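Local coordinates for protein L-talarate/galactarate dehydratase (Salmonella typhimurium, PDB 2PP0) that catalyses the magnesium-dependent dehydration of both L-talarate and galactarate to 5-keto-4-deoxy-D-glucarate, and also epimerises L-talarate to galactarate, at residues E103-I108 with A144-L149. Sequence-based numbering, arbitrary orientation.
Sequences EDPNDI and AKRAGL
Arg146 reaches from the last turn of helix 127-146 to Pro105 and Asn106, and it is the one side chain of 144-149 that touches the loop. From CB the chain leaves with CG anti to the backbone N (chi1 178°) and runs on extended to CD, which meets the end of the Asn106 amide. It then bends at chi3, and the guanidinium meets that amide coming the other way. The amide is probably turned over in the model, so nothing rests on which of its end atoms is N or O; as modelled, Arg146 NE lies 3.3 Å from Asn106 ND2. CZ lies near the same amide, whose outer end sits over one face of the guanidinium, displaced toward the rim, the two planes being 69° apart. At the tip, Arg146 NH2 approaches Pro105 CG at 3.8 Å, a plain van der Waals contact with the proline ring crossing the arginine chain at about a right angle. The charge itself is answered by Asp26, which forms a salt bridge with NH2, while Phe73 makes a cation-pi contact with the same arginine.

All this lies in the N-terminal capping domain of the enolase superfamily, where the loop leading into helix 108-118 meets the C-terminal end of helix 127-146, away from the active site. That helix finishes in a Schellman motif, with Gly148 at positive phi, Gly148 N bonded to Lys145 O and Leu149 N to Ala144 O. The loop has its own brace: a type I turn from Asp104 to Asp107 overlaps an Asx turn in which Asn106 N donates to Asp104 OD1 (2.9 Å, 160°), fixing the backbone from which the amide projects. On the second subunit, Lys153 bridges to Asp104 and Asp107, and Leu149 packs on Asn106.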
loop_
_atom_site.group_PDB
_atom_site.type_symbol
_atom_site.label_atom_id
_atom_site.label_comp_id
_atom_site.label_asym_id
_atom_site.label_seq_id
_atom_site.Cartn_x
_atom_site.Cartn_y
_atom_site.Cartn_z
ATOM N N GLU B 103 9.351 18.850 8.489
ATOM C CA GLU B 103 9.285 17.555 7.816
ATOM C C GLU B 103 8.579 17.643 6.462
ATOM O O GLU B 103 7.650 18.435 6.285
ATOM C CB GLU B 103 8.548 16.541 8.697
ATOM C CG GLU B 103 9.277 16.152 9.991
ATOM C CD GLU B 103 10.564 15.395 9.728
ATOM O OE1 GLU B 103 10.552 14.488 8.874
ATOM O OE2 GLU B 103 11.586 15.695 10.380
ATOM N N ASP B 104 9.029 16.833 5.507
ATOM C CA ASP B 104 8.397 16.796 4.186
ATOM C C ASP B 104 7.109 16.018 4.431
ATOM O O ASP B 104 7.145 14.814 4.674
ATOM C CB ASP B 104 9.274 16.037 3.189
ATOM C CG ASP B 104 8.669 15.992 1.801
ATOM O OD1 ASP B 104 7.428 15.977 1.695
ATOM O OD2 ASP B 104 9.438 15.958 0.816
ATOM N N PRO B 105 5.952 16.690 4.345
ATOM C CA PRO B 105 4.660 16.037 4.578
ATOM C C PRO B 105 4.318 14.813 3.730
ATOM O O PRO B 105 3.438 14.032 4.098
ATOM C CB PRO B 105 3.664 17.178 4.389
ATOM C CG PRO B 105 4.329 18.015 3.328
ATOM C CD PRO B 105 5.762 18.056 3.820
ATOM N N ASN B 106 5.002 14.629 2.604
ATOM C CA ASN B 106 4.706 13.481 1.756
ATOM C C ASN B 106 5.253 12.157 2.276
ATOM O O ASN B 106 4.723 11.102 1.942
ATOM C CB ASN B 106 5.220 13.734 0.339
ATOM C CG ASN B 106 4.600 14.969 -0.268
ATOM O OD1 ASN B 106 5.257 16.001 -0.413
ATOM N ND2 ASN B 106 3.315 14.882 -0.590
ATOM N N ASP B 107 6.304 12.216 3.085
ATOM C CA ASP B 107 6.916 11.010 3.645
ATOM C C ASP B 107 6.172 10.619 4.918
ATOM O O ASP B 107 6.705 10.680 6.027
ATOM C CB ASP B 107 8.401 11.267 3.916
ATOM C CG ASP B 107 9.178 11.559 2.636
ATOM O OD1 ASP B 107 8.623 11.286 1.553
ATOM O OD2 ASP B 107 10.337 12.038 2.700
ATOM N N ILE B 108 4.926 10.205 4.722
ATOM C CA ILE B 108 4.027 9.832 5.798
ATOM C C ILE B 108 4.521 8.742 6.750
ATOM O O ILE B 108 4.435 8.917 7.971
ATOM C CB ILE B 108 2.648 9.451 5.222
ATOM C CG1 ILE B 108 2.084 10.652 4.447
ATOM C CG2 ILE B 108 1.693 9.053 6.350
ATOM C CD1 ILE B 108 0.680 10.449 3.877
ATOM N N ALA B 144 -3.857 13.939 -0.771
ATOM C CA ALA B 144 -4.941 13.777 -1.732
ATOM C C ALA B 144 -5.273 15.134 -2.346
ATOM O O ALA B 144 -5.407 15.260 -3.567
ATOM C CB ALA B 144 -6.180 13.195 -1.051
ATOM N N LYS B 145 -5.406 16.146 -1.491
ATOM C CA LYS B 145 -5.705 17.498 -1.949
ATOM C C LYS B 145 -4.602 18.000 -2.873
ATOM O O LYS B 145 -4.870 18.703 -3.844
ATOM C CB LYS B 145 -5.859 18.444 -0.752
ATOM C CG LYS B 145 -7.121 18.199 0.049
ATOM C CD LYS B 145 -7.171 19.044 1.317
ATOM C CE LYS B 145 -8.509 18.875 2.033
ATOM N NZ LYS B 145 -8.508 19.527 3.383
ATOM N N ARG B 146 -3.359 17.641 -2.569
ATOM C CA ARG B 146 -2.229 18.046 -3.393
ATOM C C ARG B 146 -2.377 17.446 -4.800
ATOM O O ARG B 146 -1.923 18.025 -5.781
ATOM C CB ARG B 146 -0.921 17.576 -2.759
ATOM C CG ARG B 146 0.330 17.911 -3.554
ATOM C CD ARG B 146 1.549 17.219 -2.961
ATOM N NE ARG B 146 1.794 17.647 -1.586
ATOM C CZ ARG B 146 2.497 18.727 -1.249
ATOM N NH1 ARG B 146 3.040 19.491 -2.191
ATOM N NH2 ARG B 146 2.649 19.051 0.031
ATOM N N ALA B 147 -3.009 16.278 -4.890
ATOM C CA ALA B 147 -3.224 15.619 -6.178
ATOM C C ALA B 147 -4.550 16.087 -6.793
ATOM O O ALA B 147 -4.886 15.722 -7.927
ATOM C CB ALA B 147 -3.248 14.102 -5.991
ATOM N N GLY B 148 -5.293 16.896 -6.040
ATOM C CA GLY B 148 -6.576 17.389 -6.509
ATOM C C GLY B 148 -7.564 16.245 -6.645
ATOM O O GLY B 148 -8.319 16.175 -7.613
ATOM N N LEU B 149 -7.573 15.348 -5.661
ATOM C CA LEU B 149 -8.458 14.189 -5.702
ATOM C C LEU B 149 -9.083 13.847 -4.368
ATOM O O LEU B 149 -8.539 14.172 -3.318
ATOM C CB LEU B 149 -7.681 12.936 -6.110
ATOM C CG LEU B 149 -6.866 12.831 -7.388
ATOM C CD1 LEU B 149 -5.949 11.610 -7.296
ATOM C CD2 LEU B 149 -7.808 12.731 -8.568
#